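Local coordinates for transcriptional regulator, TetR family (Marinobacter aquaeolei, PDB 3NNR), which probably binds DNA through an N-terminal helix-turn-helix motif, as a TetR-family transcriptional regulator, at residues 61-64 and 65-69; 53-56 and 57-60; 127-130 and 131-135; 4-7 and 8-12. One frame throughout, in Å; residues are numbered along the deposited sequence. Where two conformers were deposited one is given.

Contact 1 (61-64 and 65-69); sequences EKLV and DYYLD
Leu-63 and Tyr-67, one helical turn apart, run side by side in the same direction. The branched end of the leucine lies along one side of the phenol: CG of Leu-63 is 3.7 Å from CE2 of Tyr-67, and CD2 of Leu-63 is 3.7 Å from the Tyr-67 hydroxyl oxygen OH. Leu-63 places CG opposite its own backbone N (chi1 -157°), which swings the branch forward to its partner, whereas the ring of Tyr-67 leaves the helix beside its backbone N (chi1 -61°). This second torsion brings the ring back over the preceding turn, with Leu-63 O 3.5 Å above one ring face, toward the rim. The same carbonyl oxygen accepts the backbone bond from Tyr-67 N at 2.9 Å.

Val-64 and Leu-68 repeat the pattern with aliphatic groups. CG1 of Val-64 meets CD1 of Leu-68 at 3.7 Å, and Leu-68 N bonds to Val-64 O at 2.7 Å, just where Leu-68 leaves helical geometry. Val-64 is buried against Phe-119 and Cys-123 of helix 110-136, and Leu-68 touches Tyr-84 and Val-88 of helix 78-94.

Glu-61 and Asp-65 also point the same way, their carboxylate planes 35° apart. Glu-61 OE2 and Asp-65 OD2 are 5.1 Å apart. Both form salt bridges with Arg-122 of helix 110-136, Asp-65 OD2 with NH1 and Glu-61 OE2 with NH2. One guanidinium thus bridges two acidic groups of adjacent turns, which probably offsets their mutual repulsion and keeps both ionised while tying the two helices together.

Contact 2 (53-56 and 57-60); sequences IYEI and FQEY
Ile-56 O takes two backbone donors from the following turn: Tyr-60 N at 3.1 Å and Glu-59 N at 3.0 Å, the latter a weak bond bent to 128°. Glu-59 N also bonds to Glu-55 O at 3.2 Å, so this N-H is shared between two carbonyls. Beside them, the amide of Gln-58 lies over one face of the Tyr-54 ring, its CD 3.6 Å above the plane and toward the rim. Gln-58 CG lies beside its backbone N (chi1 -73°) and the chain is extended beyond it, which carries the amide back over this ring of the preceding turn. The two planes are 34° apart, and NE2 of Gln-58 comes within 3.2 Å of CE2 of Tyr-54.

All this happens midway along helix 49-67, which in TetR-type regulators joins the DNA-binding helices to the ligand-binding body. Tyr-54 OH is hydrogen-bonded to Asp-115, and Arg-111 makes a cation-pi contact with the ring. On another flank, Phe-57 and Ile-53 reach Leu-112 of helix 110-136, while Ile-56 packs on Leu-11 and Phe-18 of helix 6-21.

The side chains of Glu-55 and Glu-59 lie side by side, their like-charged OE2 atoms 4.1 Å apart. Glu-55 OE1 has Arg-7 as its salt-bridge partner, which probably eases that repulsion.

Contact 3 (127-130 and 131-135); sequences INRI and FAKLA
Ile-127 meets Phe-131 one turn on, the two side chains lying alongside each other. Its CG2 methyl, set opposite the backbone N, is 3.8 Å from CE2 of Phe-131. The backbone bond beneath them, Phe-131 N to Ile-127 O, is 3.1 Å long and nearly straight at 176°.

Asn-128 contributes its carbonyl, which receives Ala-132 N at 2.8 Å; its side chain turns to helix 145-160, where OD1 makes a weak hydrogen bond to Ser-152.

Arg-129 bends at its second torsion (chi2 51°), and this bend turns the guanidinium forward along the helix, over the next turn. CG of Lys-133 then sits 4.2 Å above the centre of one guanidinium face, and NH1 of Arg-129 is 3.8 Å from CB of Ala-132. The two cationic ends remain apart, Arg-129 NH2 to Lys-133 NZ 4.8 Å, and each has its own acceptor: NH2 a salt bridge to Glu-72, NZ a hydrogen bond to the carbonyl of Arg-74. These pairings probably outweigh the repulsion.

Ile-130 runs parallel to Leu-134, with CG2 of the isoleucine 3.6 Å from CD1 of the leucine. CG of Leu-134 also lies 3.2 Å from Ile-130 O, and CD1 of Leu-134 lies at the edge of the Phe-131 ring, in its plane.

These turns close helix 110-136. Phe-131 and Ile-127 face Ser-152 of helix 145-160, with Val-155 also against the phenylalanine, while Ile-130, Lys-133 and Leu-134 pack on Ile-76 of the loop between helices 49-67 and 78-94.

Contact 4 (4-7 and 8-12); sequences MKTR and DKILL
The carboxylate of Asp-8 is carried on a CB that lies 3.7 Å from CG of Met-4, and its OD2 leans back to 4.1 Å from Lys-5 N. That is too long for the return bond of a capping box, although Lys-5 holds the N-cap position. The other flat group, the guanidinium of Arg-7, is carried off by a chain extended from CG to NE. It reaches helix 49-67, where NH2 forms a salt bridge with Glu-55 OE1; the Arg-7 side chain also touches His-45 and Phe-46.

The selenomethionine Met-4 spans from Asp-8 to Leu-12. Its chain is extended, CG set opposite the backbone N (chi1 -152°), and it passes obliquely over Asp-8. Farther on it crosses Leu-12 at about a right angle, CE of Met-4 3.9 Å from CD1 of Leu-12. In this way a residue ahead of the helix covers part of its first two turns.

Lys-5 O holds the first turn. This oxygen accepts a bond of 3.2 Å from Lys-9 N. A second, weak bond of 2.9 Å runs from Asp-8 N to Lys-5 O. Thr-6 O follows with Ile-10 N at 3.0 Å, and CG1 of Ile-10 packs 3.3 Å from the same oxygen.

Ile-10, the buried residue here, turns inward to Leu-35, Ile-37, His-45, Phe-46 and Ile-52. That is the arrangement of the first helix in a TetR-type DNA-binding domain, packed against the helices of a helix-turn-helix motif, predicted here at residues 27-46.

Overall arrangement
Contacts 1 and 2 are consecutive parts of helix 49-67, their centres about 13 Å apart, so the helix carries both from the DNA-binding end into the body of the chain. Contact 4 joins it at the DNA-binding end: Glu-55 OE1 and Arg-7 NH2 form a salt bridge of 2.6 Å, and Leu-11 packs on Ile-56. Contact 3 lies toward the far end, its centre about 38 Å from that of contact 4. Its nearest atoms are about 5 Å from those of contact 1. Tyr-60, Leu-68 and Phe-131, from contacts 2, 1 and 3, each come within about 3 to 4 Å of unidentified bound molecules, probably from the crystallisation liquor, which may nonetheless mark a pocket.

Contact 1 (61-64 and 65-69)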
loop_
_atom_site.group_PDB
_atom_site.type_symbol
_atom_site.label_atom_id
_atom_site.label_comp_id
_atom_site.label_asym_id
_atom_site.label_seq_id
_atom_site.Cartn_x
_atom_site.Cartn_y
_atom_site.Cartn_z
ATOM N N GLU A 61 6.590 -17.517 -0.723
ATOM C CA GLU A 61 7.903 -17.171 -1.279
ATOM C C GLU A 61 8.289 -18.146 -2.406
ATOM O O GLU A 61 8.651 -17.713 -3.500
ATOM C CB GLU A 61 8.948 -17.194 -0.153
ATOM C CG GLU A 61 10.344 -16.705 -0.514
ATOM C CD GLU A 61 11.372 -16.910 0.589
ATOM O OE1 GLU A 61 11.337 -17.940 1.317
ATOM O OE2 GLU A 61 12.263 -16.043 0.678
ATOM N N LYS A 62 8.184 -19.452 -2.150
ATOM C CA LYS A 62 8.490 -20.475 -3.177
ATOM C C LYS A 62 7.599 -20.345 -4.397
ATOM O O LYS A 62 8.060 -20.526 -5.519
ATOM C CB LYS A 62 8.357 -21.910 -2.640
ATOM C CG LYS A 62 9.533 -22.406 -1.802
ATOM C CD LYS A 62 9.237 -23.782 -1.122
ATOM C CE LYS A 62 10.255 -24.089 0.003
ATOM N NZ LYS A 62 9.692 -24.944 1.098
ATOM N N LEU A 63 6.332 -20.023 -4.166
ATOM C CA LEU A 63 5.341 -19.908 -5.232
ATOM C C LEU A 63 5.657 -18.730 -6.143
ATOM O O LEU A 63 5.761 -18.891 -7.353
ATOM C CB LEU A 63 3.931 -19.728 -4.645
ATOM C CG LEU A 63 2.757 -20.117 -5.533
ATOM C CD1 LEU A 63 2.704 -21.644 -5.551
ATOM C CD2 LEU A 63 1.425 -19.495 -5.055
ATOM N N VAL A 64 5.860 -17.562 -5.543
ATOM C CA VAL A 64 6.135 -16.333 -6.297
ATOM C C VAL A 64 7.475 -16.429 -7.049
ATOM O O VAL A 64 7.539 -16.071 -8.236
ATOM C CB VAL A 64 6.039 -15.111 -5.394
ATOM C CG1 VAL A 64 6.446 -13.854 -6.128
ATOM C CG2 VAL A 64 4.601 -15.011 -4.823
ATOM N N ASP A 65 8.514 -16.960 -6.393
ATOM C CA ASP A 65 9.804 -17.231 -7.053
ATOM C C ASP A 65 9.668 -18.136 -8.281
ATOM O O ASP A 65 10.383 -17.942 -9.263
ATOM C CB ASP A 65 10.784 -17.906 -6.091
ATOM C CG ASP A 65 11.397 -16.954 -5.088
ATOM O OD1 ASP A 65 11.277 -15.696 -5.181
ATOM O OD2 ASP A 65 12.058 -17.492 -4.176
ATOM N N TYR A 66 8.783 -19.127 -8.191
ATOM C CA TYR A 66 8.522 -20.070 -9.284
ATOM C C TYR A 66 7.804 -19.297 -10.406
ATOM O O TYR A 66 8.205 -19.394 -11.534
ATOM C CB TYR A 66 7.703 -21.292 -8.768
ATOM C CG TYR A 66 7.651 -22.572 -9.598
ATOM C CD1 TYR A 66 8.772 -23.062 -10.280
ATOM C CD2 TYR A 66 6.508 -23.387 -9.575
ATOM C CE1 TYR A 66 8.723 -24.293 -10.998
ATOM C CE2 TYR A 66 6.449 -24.623 -10.301
ATOM C CZ TYR A 66 7.559 -25.078 -11.009
ATOM O OH TYR A 66 7.518 -26.330 -11.699
ATOM N N TYR A 67 6.790 -18.493 -10.086
ATOM C CA TYR A 67 6.127 -17.710 -11.123
ATOM C C TYR A 67 7.060 -16.663 -11.759
ATOM O O TYR A 67 7.020 -16.473 -12.969
ATOM C CB TYR A 67 4.868 -16.999 -10.598
ATOM C CG TYR A 67 3.748 -17.876 -10.056
ATOM C CD1 TYR A 67 3.467 -19.132 -10.592
ATOM C CD2 TYR A 67 2.894 -17.387 -9.054
ATOM C CE1 TYR A 67 2.409 -19.905 -10.107
ATOM C CE2 TYR A 67 1.825 -18.149 -8.565
ATOM C CZ TYR A 67 1.589 -19.397 -9.093
ATOM O OH TYR A 67 0.550 -20.152 -8.611
ATOM N N LEU A 68 7.893 -16.008 -10.944
ATOM C CA LEU A 68 8.828 -14.955 -11.408
ATOM C C LEU A 68 10.257 -15.428 -11.734
ATOM O O LEU A 68 11.233 -14.664 -11.535
ATOM C CB LEU A 68 8.877 -13.837 -10.388
ATOM C CG LEU A 68 7.537 -13.202 -10.048
ATOM C CD1 LEU A 68 7.758 -12.051 -9.052
ATOM C CD2 LEU A 68 6.828 -12.722 -11.331
ATOM N N ASP A 69 10.366 -16.679 -12.201
ATOM C CA ASP A 69 11.618 -17.258 -12.657
ATOM C C ASP A 69 11.461 -16.993 -14.140
ATOM O O ASP A 69 10.727 -17.714 -14.837
ATOM C CB ASP A 69 11.723 -18.752 -12.324
ATOM C CG ASP A 69 13.051 -19.369 -12.727
ATOM O OD1 ASP A 69 13.874 -18.734 -13.426
ATOM O OD2 ASP A 69 13.252 -20.526 -12.327
#

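Contact 2 (53-56 and 57-60)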
loop_
_atom_site.group_PDB
_atom_site.type_symbol
_atom_site.label_atom_id
_atom_site.label_comp_id
_atom_site.label_asym_id
_atom_site.label_seq_id
_atom_site.Cartn_x
_atom_site.Cartn_y
_atom_site.Cartn_z
ATOM N N ILE A 53 3.205 -19.090 10.840
ATOM C CA ILE A 53 3.249 -17.980 9.887
ATOM C C ILE A 53 4.506 -18.024 9.004
ATOM O O ILE A 53 4.406 -17.832 7.779
ATOM C CB ILE A 53 3.142 -16.633 10.610
ATOM C CG1 ILE A 53 1.757 -16.477 11.255
ATOM C CG2 ILE A 53 3.369 -15.449 9.630
ATOM C CD1 ILE A 53 1.683 -15.291 12.220
ATOM N N TYR A 54 5.665 -18.308 9.605
ATOM C CA TYR A 54 6.922 -18.339 8.852
ATOM C C TYR A 54 6.865 -19.393 7.747
ATOM O O TYR A 54 7.219 -19.124 6.594
ATOM C CB TYR A 54 8.106 -18.616 9.759
ATOM C CG TYR A 54 9.462 -18.600 9.082
ATOM C CD1 TYR A 54 9.904 -17.463 8.417
ATOM C CD2 TYR A 54 10.359 -19.665 9.206
ATOM C CE1 TYR A 54 11.168 -17.397 7.816
ATOM C CE2 TYR A 54 11.669 -19.608 8.612
ATOM C CZ TYR A 54 12.050 -18.467 7.925
ATOM O OH TYR A 54 13.271 -18.371 7.325
ATOM N N GLU A 55 6.401 -20.583 8.101
ATOM C CA GLU A 55 6.300 -21.665 7.119
ATOM C C GLU A 55 5.269 -21.379 6.028
ATOM O O GLU A 55 5.508 -21.698 4.875
ATOM C CB GLU A 55 6.064 -23.011 7.788
ATOM C CG GLU A 55 6.148 -24.177 6.730
ATOM C CD GLU A 55 6.614 -25.491 7.275
ATOM O OE1 GLU A 55 7.185 -25.478 8.398
ATOM O OE2 GLU A 55 6.437 -26.529 6.563
ATOM N N ILE A 56 4.148 -20.756 6.376
ATOM C CA ILE A 56 3.186 -20.319 5.371
ATOM C C ILE A 56 3.875 -19.330 4.408
ATOM O O ILE A 56 3.755 -19.471 3.187
ATOM C CB ILE A 56 1.960 -19.651 5.990
ATOM C CG1 ILE A 56 1.092 -20.676 6.747
ATOM C CG2 ILE A 56 1.146 -18.971 4.913
ATOM C CD1 ILE A 56 -0.084 -20.034 7.594
ATOM N N PHE A 57 4.580 -18.343 4.959
ATOM C CA PHE A 57 5.334 -17.401 4.129
ATOM C C PHE A 57 6.334 -18.107 3.202
ATOM O O PHE A 57 6.446 -17.765 2.018
ATOM C CB PHE A 57 6.092 -16.365 4.956
ATOM C CG PHE A 57 7.099 -15.616 4.154
ATOM C CD1 PHE A 57 6.688 -14.612 3.285
ATOM C CD2 PHE A 57 8.430 -15.940 4.208
ATOM C CE1 PHE A 57 7.596 -13.943 2.503
ATOM C CE2 PHE A 57 9.347 -15.278 3.417
ATOM C CZ PHE A 57 8.921 -14.271 2.568
ATOM N N GLN A 58 7.067 -19.074 3.743
ATOM C CA GLN A 58 8.011 -19.840 2.937
ATOM C C GLN A 58 7.359 -20.542 1.747
ATOM O O GLN A 58 8.057 -20.758 0.748
ATOM C CB GLN A 58 8.785 -20.852 3.776
ATOM C CG GLN A 58 9.818 -20.225 4.670
ATOM C CD GLN A 58 10.557 -21.235 5.546
ATOM O OE1 GLN A 58 9.971 -22.180 6.101
ATOM N NE2 GLN A 58 11.843 -21.018 5.692
ATOM N N GLU A 59 6.077 -20.929 1.868
ATOM C CA GLU A 59 5.337 -21.541 0.748
ATOM C C GLU A 59 4.976 -20.455 -0.279
ATOM O O GLU A 59 5.047 -20.724 -1.461
ATOM C CB GLU A 59 4.053 -22.297 1.155
ATOM C CG GLU A 59 4.167 -23.465 2.192
ATOM C CD GLU A 59 5.080 -24.637 1.783
ATOM O OE1 GLU A 59 5.204 -24.926 0.562
ATOM O OE2 GLU A 59 5.660 -25.286 2.706
ATOM N N TYR A 60 4.578 -19.268 0.182
ATOM C CA TYR A 60 4.239 -18.109 -0.681
ATOM C C TYR A 60 5.484 -17.666 -1.447
ATOM O O TYR A 60 5.436 -17.513 -2.661
ATOM C CB TYR A 60 3.668 -16.951 0.157
ATOM C CG TYR A 60 3.354 -15.642 -0.585
ATOM C CD1 TYR A 60 2.415 -15.571 -1.636
ATOM C CD2 TYR A 60 3.970 -14.472 -0.218
ATOM C CE1 TYR A 60 2.145 -14.328 -2.315
ATOM C CE2 TYR A 60 3.714 -13.287 -0.860
ATOM C CZ TYR A 60 2.805 -13.201 -1.899
ATOM O OH TYR A 60 2.632 -11.931 -2.442
#

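Contact 3 (127-130 and 131-135)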
loop_
_atom_site.group_PDB
_atom_site.type_symbol
_atom_site.label_atom_id
_atom_site.label_comp_id
_atom_site.label_asym_id
_atom_site.label_seq_id
_atom_site.Cartn_x
_atom_site.Cartn_y
_atom_site.Cartn_z
ATOM N N ILE A 127 10.958 -7.523 -11.676
ATOM C CA ILE A 127 10.224 -6.432 -12.353
ATOM C C ILE A 127 11.192 -5.680 -13.278
ATOM O O ILE A 127 10.848 -5.411 -14.427
ATOM C CB ILE A 127 9.530 -5.485 -11.379
ATOM C CG1 ILE A 127 8.443 -6.224 -10.580
ATOM C CG2 ILE A 127 8.871 -4.335 -12.130
ATOM C CD1 ILE A 127 7.965 -5.467 -9.359
ATOM N N ASN A 128 12.397 -5.369 -12.790
ATOM C CA ASN A 128 13.441 -4.745 -13.632
ATOM C C ASN A 128 13.683 -5.582 -14.857
ATOM O O ASN A 128 13.656 -5.071 -15.990
ATOM C CB ASN A 128 14.794 -4.563 -12.900
ATOM C CG ASN A 128 14.921 -3.213 -12.231
ATOM O OD1 ASN A 128 14.933 -2.181 -12.903
ATOM N ND2 ASN A 128 15.051 -3.209 -10.908
ATOM N N ARG A 129 13.873 -6.876 -14.603
ATOM C CA ARG A 129 14.189 -7.809 -15.648
ATOM C C ARG A 129 13.070 -7.950 -16.693
ATOM O O ARG A 129 13.369 -8.024 -17.884
ATOM C CB ARG A 129 14.640 -9.163 -15.065
ATOM C CG ARG A 129 15.295 -10.108 -16.063
ATOM C CD ARG A 129 16.443 -9.437 -16.870
ATOM N NE ARG A 129 16.982 -10.316 -17.906
ATOM C CZ ARG A 129 17.635 -9.922 -19.008
ATOM N NH1 ARG A 129 17.838 -8.623 -19.295
ATOM N NH2 ARG A 129 18.070 -10.847 -19.863
ATOM N N ILE A 130 11.805 -7.920 -16.252
ATOM C CA ILE A 130 10.651 -7.976 -17.173
ATOM C C ILE A 130 10.653 -6.752 -18.087
ATOM O O ILE A 130 10.521 -6.887 -19.291
ATOM C CB ILE A 130 9.309 -8.093 -16.427
ATOM C CG1 ILE A 130 9.155 -9.509 -15.838
ATOM C CG2 ILE A 130 8.145 -7.850 -17.375
ATOM C CD1 ILE A 130 8.226 -9.564 -14.618
ATOM N N PHE A 131 10.817 -5.569 -17.517
ATOM C CA PHE A 131 10.912 -4.360 -18.320
ATOM C C PHE A 131 12.114 -4.415 -19.264
ATOM O O PHE A 131 11.989 -4.023 -20.422
ATOM C CB PHE A 131 11.067 -3.113 -17.463
ATOM C CG PHE A 131 9.852 -2.720 -16.645
ATOM C CD1 PHE A 131 8.540 -2.922 -17.093
ATOM C CD2 PHE A 131 10.047 -1.969 -15.475
ATOM C CE1 PHE A 131 7.456 -2.485 -16.334
ATOM C CE2 PHE A 131 8.970 -1.516 -14.715
ATOM C CZ PHE A 131 7.671 -1.772 -15.142
ATOM N N ALA A 132 13.258 -4.893 -18.765
ATOM C CA ALA A 132 14.462 -5.022 -19.584
ATOM C C ALA A 132 14.152 -5.880 -20.808
ATOM O O ALA A 132 14.512 -5.477 -21.934
ATOM C CB ALA A 132 15.658 -5.587 -18.780
ATOM N N LYS A 133 13.442 -7.006 -20.597
ATOM C CA LYS A 133 13.033 -7.889 -21.702
ATOM C C LYS A 133 11.953 -7.276 -22.603
ATOM O O LYS A 133 11.970 -7.514 -23.813
ATOM C CB LYS A 133 12.593 -9.297 -21.238
ATOM C CG LYS A 133 13.658 -10.095 -20.464
ATOM C CD LYS A 133 13.662 -11.586 -20.748
ATOM C CE LYS A 133 14.288 -11.852 -22.120
ATOM N NZ LYS A 133 14.648 -13.259 -22.293
ATOM N N LEU A 134 11.013 -6.520 -22.035
ATOM C CA LEU A 134 9.967 -5.830 -22.827
ATOM C C LEU A 134 10.603 -4.796 -23.789
ATOM O O LEU A 134 10.096 -4.568 -24.907
ATOM C CB LEU A 134 8.919 -5.167 -21.916
ATOM C CG LEU A 134 8.027 -6.104 -21.074
ATOM C CD1 LEU A 134 7.366 -5.331 -19.894
ATOM C CD2 LEU A 134 7.008 -6.834 -21.941
ATOM N N ALA A 135 11.704 -4.180 -23.334
ATOM C CA ALA A 135 12.488 -3.251 -24.134
ATOM C C ALA A 135 13.111 -4.040 -25.298
ATOM O O ALA A 135 12.912 -3.675 -26.452
ATOM C CB ALA A 135 13.579 -2.570 -23.280
#

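Contact 4 (4-7 and 8-12)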
loop_
_atom_site.group_PDB
_atom_site.type_symbol
_atom_site.label_atom_id
_atom_site.label_comp_id
_atom_site.label_asym_id
_atom_site.label_seq_id
_atom_site.Cartn_x
_atom_site.Cartn_y
_atom_site.Cartn_z
HETATM N N MSE A 4 -3.544 -36.309 3.256
HETATM C CA MSE A 4 -2.776 -35.102 3.716
HETATM C C MSE A 4 -2.306 -35.297 5.174
HETATM O O MSE A 4 -3.133 -35.681 6.025
HETATM C CB MSE A 4 -3.655 -33.846 3.613
HETATM C CG MSE A 4 -2.852 -32.577 3.384
HETATM SE SE MSE A 4 -3.873 -30.898 3.407
HETATM C CE MSE A 4 -2.676 -29.806 2.266
ATOM N N LYS A 5 -1.018 -35.002 5.456
ATOM C CA LYS A 5 -0.474 -35.207 6.819
ATOM C C LYS A 5 -1.007 -34.102 7.750
ATOM O O LYS A 5 -1.306 -32.988 7.320
ATOM C CB LYS A 5 1.070 -35.347 6.837
ATOM C CG LYS A 5 1.590 -36.367 7.905
ATOM C CD LYS A 5 1.859 -35.771 9.298
ATOM C CE LYS A 5 1.559 -36.777 10.397
ATOM N NZ LYS A 5 2.201 -38.085 10.150
ATOM N N THR A 6 -1.187 -34.462 9.027
ATOM C CA THR A 6 -1.707 -33.565 10.084
ATOM C C THR A 6 -1.082 -32.153 10.029
ATOM O O THR A 6 -1.780 -31.163 10.161
ATOM C CB THR A 6 -1.466 -34.168 11.509
ATOM O OG1 THR A 6 -2.103 -35.448 11.621
ATOM C CG2 THR A 6 -2.003 -33.267 12.608
ATOM N N ARG A 7 0.233 -32.109 9.841
ATOM C CA ARG A 7 1.012 -30.884 9.702
ATOM C C ARG A 7 0.543 -30.009 8.533
ATOM O O ARG A 7 0.462 -28.780 8.652
ATOM C CB ARG A 7 2.476 -31.266 9.439
ATOM C CG ARG A 7 3.457 -30.107 9.349
ATOM C CD ARG A 7 4.759 -30.503 8.701
ATOM N NE ARG A 7 5.639 -29.336 8.681
ATOM C CZ ARG A 7 6.343 -28.892 9.740
ATOM N NH1 ARG A 7 6.301 -29.495 10.955
ATOM N NH2 ARG A 7 7.107 -27.819 9.600
ATOM N N ASP A 8 0.307 -30.639 7.386
ATOM C CA ASP A 8 -0.129 -29.903 6.184
ATOM C C ASP A 8 -1.545 -29.321 6.375
ATOM O O ASP A 8 -1.807 -28.227 5.895
ATOM C CB ASP A 8 0.004 -30.769 4.925
ATOM C CG ASP A 8 1.464 -31.069 4.558
ATOM O OD1 ASP A 8 2.333 -30.157 4.630
ATOM O OD2 ASP A 8 1.735 -32.223 4.165
ATOM N N LYS A 9 -2.416 -30.044 7.086
ATOM C CA LYS A 9 -3.731 -29.550 7.451
ATOM C C LYS A 9 -3.565 -28.310 8.322
ATOM O O LYS A 9 -4.228 -27.281 8.070
ATOM C CB LYS A 9 -4.581 -30.574 8.218
ATOM C CG LYS A 9 -5.160 -31.738 7.425
ATOM C CD LYS A 9 -6.033 -32.633 8.357
ATOM C CE LYS A 9 -6.644 -33.836 7.617
ATOM N NZ LYS A 9 -7.308 -34.817 8.545
ATOM N N ILE A 10 -2.670 -28.392 9.316
ATOM C CA ILE A 10 -2.434 -27.266 10.206
ATOM C C ILE A 10 -2.058 -26.008 9.415
ATOM O O ILE A 10 -2.585 -24.942 9.719
ATOM C CB ILE A 10 -1.359 -27.540 11.311
ATOM C CG1 ILE A 10 -1.810 -28.634 12.283
ATOM C CG2 ILE A 10 -1.097 -26.248 12.135
ATOM C CD1 ILE A 10 -0.671 -29.263 13.033
ATOM N N LEU A 11 -1.153 -26.132 8.437
ATOM C CA LEU A 11 -0.740 -24.981 7.609
ATOM C C LEU A 11 -1.911 -24.512 6.728
ATOM O O LEU A 11 -2.158 -23.332 6.631
ATOM C CB LEU A 11 0.474 -25.318 6.733
ATOM C CG LEU A 11 1.861 -25.511 7.373
ATOM C CD1 LEU A 11 2.812 -26.249 6.413
ATOM C CD2 LEU A 11 2.449 -24.159 7.795
ATOM N N LEU A 12 -2.650 -25.443 6.140
ATOM C CA LEU A 12 -3.783 -25.109 5.253
ATOM C C LEU A 12 -4.915 -24.392 6.029
ATOM O O LEU A 12 -5.428 -23.336 5.589
ATOM C CB LEU A 12 -4.329 -26.373 4.562
ATOM C CG LEU A 12 -4.906 -26.246 3.143
ATOM C CD1 LEU A 12 -5.805 -27.471 2.864
ATOM C CD2 LEU A 12 -5.676 -24.932 2.848
#